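Local coordinates for protein calcium dodecin (Mycobacterium tuberculosis, PDB 3ONR) that binds calcium ions, forms a hollow sphere of twelve identical subunits, and may also sequester other small ligands, at residues 5-10 / 59-64; 43-48 / 55-60. The protein carries 2 engineered substitutions. All coordinates share one frame; numbering follows the deposited sequence.

Contact 1. Residues 5-10 / 59-64; sequences YKVIDI and KLEVSF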
loop_
_atom_site.group_PDB
_atom_site.type_symbol
_atom_site.label_atom_id
_atom_site.label_comp_id
_atom_site.label_asym_id
_atom_site.label_seq_id
_atom_site.Cartn_x
_atom_site.Cartn_y
_atom_site.Cartn_z
ATOM N N TYR A 5 22.736 0.407 11.725
ATOM C CA TYR A 5 22.827 -0.432 10.568
ATOM C C TYR A 5 22.376 0.323 9.307
ATOM O O TYR A 5 21.583 1.282 9.405
ATOM C CB TYR A 5 21.881 -1.600 10.705
ATOM C CG TYR A 5 22.178 -2.410 11.942
ATOM C CD1 TYR A 5 21.705 -2.015 13.193
ATOM C CD2 TYR A 5 22.868 -3.647 11.821
ATOM C CE1 TYR A 5 22.015 -2.744 14.323
ATOM C CE2 TYR A 5 23.234 -4.386 12.981
ATOM C CZ TYR A 5 22.754 -3.955 14.200
ATOM O OH TYR A 5 23.041 -4.671 15.378
ATOM N N LYS A 6 22.923 -0.074 8.190
ATOM C CA LYS A 6 22.519 0.490 6.910
ATOM C C LYS A 6 21.673 -0.508 6.194
ATOM O O LYS A 6 21.872 -1.725 6.343
ATOM C CB LYS A 6 23.773 0.823 6.077
ATOM C CG LYS A 6 23.381 1.479 4.722
ATOM C CD LYS A 6 24.611 2.144 4.111
ATOM C CE LYS A 6 24.375 2.449 2.655
ATOM N NZ LYS A 6 23.464 3.562 2.405
ATOM N N VAL A 7 20.659 -0.039 5.495
ATOM C CA VAL A 7 19.737 -0.984 4.804
ATOM C C VAL A 7 19.866 -0.685 3.319
ATOM O O VAL A 7 19.649 0.499 2.898
ATOM C CB VAL A 7 18.231 -0.647 5.207
ATOM C CG1 VAL A 7 17.210 -1.639 4.491
ATOM C CG2 VAL A 7 18.117 -0.711 6.659
ATOM N N ILE A 8 20.086 -1.721 2.506
ATOM C CA ILE A 8 20.010 -1.391 1.091
ATOM C C ILE A 8 19.186 -2.423 0.326
ATOM O O ILE A 8 18.891 -3.506 0.855
ATOM C CB ILE A 8 21.417 -1.411 0.509
ATOM C CG1 ILE A 8 21.997 -2.791 0.741
ATOM C CG2 ILE A 8 22.271 -0.371 1.145
ATOM C CD1 ILE A 8 23.138 -3.064 -0.183
ATOM N N ASP A 9 18.854 -2.053 -0.900
ATOM C CA ASP A 9 18.090 -2.882 -1.805
ATOM C C ASP A 9 19.064 -3.339 -2.949
ATOM O O ASP A 9 19.869 -2.533 -3.421
ATOM C CB ASP A 9 17.007 -2.042 -2.390
ATOM C CG ASP A 9 15.705 -2.029 -1.497
ATOM O OD1 ASP A 9 15.693 -2.629 -0.394
ATOM O OD2 ASP A 9 14.715 -1.415 -1.954
ATOM N N ILE A 10 19.118 -4.667 -3.220
ATOM C CA ILE A 10 19.960 -5.176 -4.301
ATOM C C ILE A 10 19.086 -6.048 -5.202
ATOM O O ILE A 10 18.061 -6.593 -4.729
ATOM C CB ILE A 10 21.105 -6.068 -3.753
ATOM C CG1 ILE A 10 20.531 -7.112 -2.781
ATOM C CG2 ILE A 10 22.099 -5.209 -2.995
ATOM C CD1 ILE A 10 21.567 -8.094 -2.364
ATOM N N LYS A 59 14.419 -8.233 -6.368
ATOM C CA LYS A 59 14.936 -7.107 -5.555
ATOM C C LYS A 59 14.774 -7.596 -4.120
ATOM O O LYS A 59 13.634 -8.001 -3.694
ATOM C CB LYS A 59 14.093 -5.822 -5.800
ATOM C CG LYS A 59 14.603 -4.660 -4.942
ATOM C CD LYS A 59 14.207 -3.334 -5.549
ATOM C CE LYS A 59 12.759 -3.063 -5.433
ATOM N NZ LYS A 59 12.495 -1.616 -5.895
ATOM N N LEU A 60 15.882 -7.521 -3.380
ATOM C CA LEU A 60 15.993 -7.955 -1.997
ATOM C C LEU A 60 16.408 -6.772 -1.091
ATOM O O LEU A 60 17.175 -5.942 -1.499
ATOM C CB LEU A 60 17.086 -8.974 -1.832
ATOM C CG LEU A 60 16.957 -10.282 -2.694
ATOM C CD1 LEU A 60 18.144 -11.145 -2.485
ATOM C CD2 LEU A 60 15.674 -11.038 -2.265
ATOM N N GLU A 61 15.913 -6.775 0.125
ATOM C CA GLU A 61 16.368 -5.725 1.102
ATOM C C GLU A 61 17.216 -6.465 2.159
ATOM O O GLU A 61 16.761 -7.472 2.722
ATOM C CB GLU A 61 15.128 -5.091 1.744
ATOM C CG GLU A 61 15.434 -3.987 2.745
ATOM C CD GLU A 61 14.208 -3.472 3.524
ATOM O OE1 GLU A 61 14.322 -3.266 4.737
ATOM O OE2 GLU A 61 13.134 -3.220 2.956
ATOM N N VAL A 62 18.420 -5.969 2.440
ATOM C CA VAL A 62 19.276 -6.538 3.487
ATOM C C VAL A 62 19.809 -5.364 4.331
ATOM O O VAL A 62 19.858 -4.227 3.854
ATOM C CB VAL A 62 20.524 -7.334 2.874
ATOM C CG1 VAL A 62 19.981 -8.548 2.088
ATOM C CG2 VAL A 62 21.325 -6.411 1.934
ATOM N N SER A 63 20.236 -5.668 5.555
ATOM C CA SER A 63 20.884 -4.630 6.375
ATOM C C SER A 63 22.161 -5.149 6.993
ATOM O O SER A 63 22.353 -6.368 7.102
ATOM C CB SER A 63 19.927 -4.146 7.436
ATOM O OG SER A 63 19.454 -5.246 8.214
ATOM N N PHE A 64 23.031 -4.249 7.434
ATOM C CA PHE A 64 24.323 -4.643 8.037
ATOM C C PHE A 64 24.816 -3.518 8.884
ATOM O O PHE A 64 24.433 -2.347 8.701
ATOM C CB PHE A 64 25.402 -4.934 6.918
ATOM C CG PHE A 64 25.432 -3.891 5.798
ATOM C CD1 PHE A 64 26.232 -2.767 5.887
ATOM C CD2 PHE A 64 24.572 -3.989 4.746
ATOM C CE1 PHE A 64 26.203 -1.783 4.902
ATOM C CE2 PHE A 64 24.556 -3.021 3.734
ATOM C CZ PHE A 64 25.349 -1.921 3.814
HETATM O O HOH W 1 13.072 -1.850 0.271
HETATM O O HOH W 2 13.759 0.314 -3.375
#
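I8, V62 and F64 meet on one face of the dodecin sheet, where strands 5-10 and 59-64 run antiparallel. I10 and L60 share this face, the tight side: helix 18-32 packs on their end, while loop residues V33 and I36, with L72 of a third subunit, cover the rest. CG1 of I8 lies 3.9 Å from CG2 of V62 and also meets CE2 of F64 at the ring edge, in its plane. The phenyl group gets there because its CG sits between the backbone N and the carbonyl carbon (chi1 45°), folding the ring back across the strand pair. The K6 carbonyl oxygen lies over one face, toward the rim, and CE1 of F64 is 3.8 Å from CB of K6. Beta-branched I8 and V62 and flat F64 suit this apolar layer, since their side chains bring no polar group into it. Six backbone hydrogen bonds join the strands, I8 N to V62 O being 2.9 Å.

On the other face V7 is buried against I11 of a second subunit, its CG1 3.4 Å from CG of E61. The D9/E61 end is looser and holds water. D9 OD1 and E61 OE2 are 4.3 Å apart, a repulsion probably offset first by K59 of the second subunit, which pairs with the E61 carboxylate, and then by a water 2.8 Å from D9 OD2 and 3.0 Å from E61 OE2.

Contact 2. Residues 43-48 / 55-60; sequences EQDMAV and TYRIKL
D45 and R57 form the central grip of this beta hairpin, in which strands 43-48 and 55-60 of the dodecin sheet run antiparallel. The arginine holds the carboxylate side-on with two nitrogens: NE of R57 reaches OD2 of D45 on its syn side at 2.8 Å, almost straight (177°), while NH2 meets OD1 from above the carboxylate plane. The planes are 32° apart, so the fit is twisted rather than coplanar. A chi1 of 73° swings the D45 carboxylate across toward the arginine. A47, whose methyl is small enough to fit against a flat group, sets CB over one guanidinium face, 4.0 Å from CZ of R57. Two backbone bonds also join D45 and R57, R57 N to D45 O being 2.8 Å.

On the other face, M46 and Y56 lie side by side, with CG of M46 3.7 Å from CD2 of Y56. The sulfur makes an oblique Met-aromatic contact, 5.2 Å from the ring centroid. Nearer the calcium site, the long aliphatic arm of I58 follows Q44, CD1 of I58 lying 3.7 Å from CG of Q44.

Further out, a fourth subunit continues the sheet beside D45 and M46. W18 sets its ring edge-to-face with Y56 and also touches M46, so a thioether and two aromatics share a buried patch, and NE1 of W18 donates a hydrogen bond to the carbonyl oxygen of D45.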
loop_
_atom_site.group_PDB
_atom_site.type_symbol
_atom_site.label_atom_id
_atom_site.label_comp_id
_atom_site.label_asym_id
_atom_site.label_seq_id
_atom_site.Cartn_x
_atom_site.Cartn_y
_atom_site.Cartn_z
ATOM N N GLU A 43 10.467 -7.212 -4.652
ATOM C CA GLU A 43 9.797 -7.279 -5.999
ATOM C C GLU A 43 10.419 -8.375 -6.825
ATOM O O GLU A 43 11.554 -8.740 -6.601
ATOM C CB GLU A 43 9.957 -5.884 -6.699
ATOM C CG GLU A 43 9.182 -5.821 -8.015
ATOM C CD GLU A 43 9.153 -4.388 -8.597
ATOM O OE1 GLU A 43 10.018 -4.053 -9.456
ATOM O OE2 GLU A 43 8.240 -3.603 -8.205
ATOM N N GLN A 44 9.664 -8.923 -7.792
ATOM C CA GLN A 44 10.197 -9.882 -8.758
ATOM C C GLN A 44 9.691 -9.453 -10.139
ATOM O O GLN A 44 8.596 -8.861 -10.333
ATOM C CB GLN A 44 9.647 -11.301 -8.469
ATOM C CG GLN A 44 10.212 -11.882 -7.185
ATOM C CD GLN A 44 9.453 -13.084 -6.734
ATOM O OE1 GLN A 44 9.936 -14.219 -6.846
ATOM N NE2 GLN A 44 8.226 -12.851 -6.313
ATOM N N ASP A 45 10.554 -9.694 -11.096
ATOM C CA ASP A 45 10.158 -9.462 -12.474
ATOM C C ASP A 45 10.920 -10.403 -13.390
ATOM O O ASP A 45 11.749 -11.239 -12.952
ATOM C CB ASP A 45 10.209 -7.965 -12.909
ATOM C CG ASP A 45 11.646 -7.417 -13.108
ATOM O OD1 ASP A 45 11.802 -6.160 -13.211
ATOM O OD2 ASP A 45 12.559 -8.251 -13.240
ATOM N N MET A 46 10.585 -10.291 -14.664
ATOM C CA MET A 46 11.366 -10.939 -15.716
ATOM C C MET A 46 11.703 -9.942 -16.817
ATOM O O MET A 46 10.864 -9.124 -17.228
ATOM C CB MET A 46 10.628 -12.115 -16.332
ATOM C CG MET A 46 10.304 -13.176 -15.334
ATOM S SD MET A 46 8.725 -13.912 -15.843
ATOM C CE MET A 46 9.292 -14.861 -17.136
ATOM N N ALA A 47 12.952 -9.997 -17.272
ATOM C CA ALA A 47 13.328 -9.311 -18.487
ATOM C C ALA A 47 13.315 -10.298 -19.621
ATOM O O ALA A 47 13.670 -11.475 -19.458
ATOM C CB ALA A 47 14.702 -8.691 -18.321
ATOM N N VAL A 48 12.844 -9.855 -20.777
ATOM C CA VAL A 48 12.730 -10.734 -21.918
ATOM C C VAL A 48 13.513 -10.074 -23.074
ATOM O O VAL A 48 13.395 -8.856 -23.274
ATOM C CB VAL A 48 11.240 -10.929 -22.302
ATOM C CG1 VAL A 48 11.072 -12.247 -23.087
ATOM C CG2 VAL A 48 10.386 -10.994 -21.046
ATOM N N THR A 55 15.208 -13.565 -18.227
ATOM C CA THR A 55 16.093 -13.450 -17.116
ATOM C C THR A 55 15.133 -13.195 -15.973
ATOM O O THR A 55 14.365 -12.242 -16.043
ATOM C CB THR A 55 17.069 -12.251 -17.307
ATOM O OG1 THR A 55 17.901 -12.521 -18.425
ATOM C CG2 THR A 55 17.924 -12.046 -16.076
ATOM N N TYR A 56 15.204 -14.004 -14.925
ATOM C CA TYR A 56 14.407 -13.736 -13.692
ATOM C C TYR A 56 15.156 -12.744 -12.805
ATOM O O TYR A 56 16.381 -12.876 -12.593
ATOM C CB TYR A 56 14.208 -15.041 -12.919
ATOM C CG TYR A 56 13.477 -16.027 -13.775
ATOM C CD1 TYR A 56 14.181 -16.949 -14.582
ATOM C CD2 TYR A 56 12.072 -16.007 -13.811
ATOM C CE1 TYR A 56 13.501 -17.865 -15.437
ATOM C CE2 TYR A 56 11.382 -16.952 -14.662
ATOM C CZ TYR A 56 12.125 -17.836 -15.449
ATOM O OH TYR A 56 11.443 -18.689 -16.326
ATOM N N ARG A 57 14.462 -11.725 -12.323
ATOM C CA ARG A 57 15.170 -10.692 -11.554
ATOM C C ARG A 57 14.437 -10.486 -10.213
ATOM O O ARG A 57 13.201 -10.570 -10.140
ATOM C CB ARG A 57 15.186 -9.352 -12.300
ATOM C CG ARG A 57 15.766 -9.458 -13.759
ATOM C CD ARG A 57 16.081 -8.078 -14.366
ATOM N NE ARG A 57 14.872 -7.271 -14.535
ATOM C CZ ARG A 57 14.789 -6.155 -15.254
ATOM N NH1 ARG A 57 15.869 -5.711 -15.926
ATOM N NH2 ARG A 57 13.618 -5.485 -15.287
ATOM N N ILE A 58 15.187 -10.293 -9.119
ATOM C CA ILE A 58 14.522 -10.211 -7.802
ATOM C C ILE A 58 15.222 -9.145 -6.937
ATOM O O ILE A 58 16.439 -9.133 -6.908
ATOM C CB ILE A 58 14.449 -11.577 -7.102
ATOM C CG1 ILE A 58 13.679 -11.499 -5.777
ATOM C CG2 ILE A 58 15.892 -12.121 -6.801
ATOM C CD1 ILE A 58 13.264 -12.935 -5.305
ATOM N N LYS A 59 14.419 -8.233 -6.368
ATOM C CA LYS A 59 14.936 -7.107 -5.555
ATOM C C LYS A 59 14.774 -7.596 -4.120
ATOM O O LYS A 59 13.634 -8.001 -3.694
ATOM C CB LYS A 59 14.093 -5.822 -5.800
ATOM C CG LYS A 59 14.603 -4.660 -4.942
ATOM C CD LYS A 59 14.207 -3.334 -5.549
ATOM C CE LYS A 59 12.759 -3.063 -5.433
ATOM N NZ LYS A 59 12.495 -1.616 -5.895
ATOM N N LEU A 60 15.882 -7.521 -3.380
ATOM C CA LEU A 60 15.993 -7.955 -1.997
ATOM C C LEU A 60 16.408 -6.772 -1.091
ATOM O O LEU A 60 17.175 -5.942 -1.499
ATOM C CB LEU A 60 17.086 -8.974 -1.832
ATOM C CG LEU A 60 16.957 -10.282 -2.694
ATOM C CD1 LEU A 60 18.144 -11.145 -2.485
ATOM C CD2 LEU A 60 15.674 -11.038 -2.265
#

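Contacts 1 and 2 share strand 54-65, the middle of this chain's three strands: residues 59-64 pair with strand 4-14 and residues 55-60 with strand 38-48, so K59 and L60 belong to both. Their centres are about 17 Å apart, on opposite sides of the chain's centre. Contact 2 lies closer to the metal, the Q44 side chain being about 7 Å from a bound calcium ion and from the side chain of the calcium ligand E19, whereas the side chain of the shared L60, where contact 1 begins, is about 12 Å from a bound calcium ion. Both contacts border other subunits, whose strands extend the sheet beside 5-10 and beside 43-48.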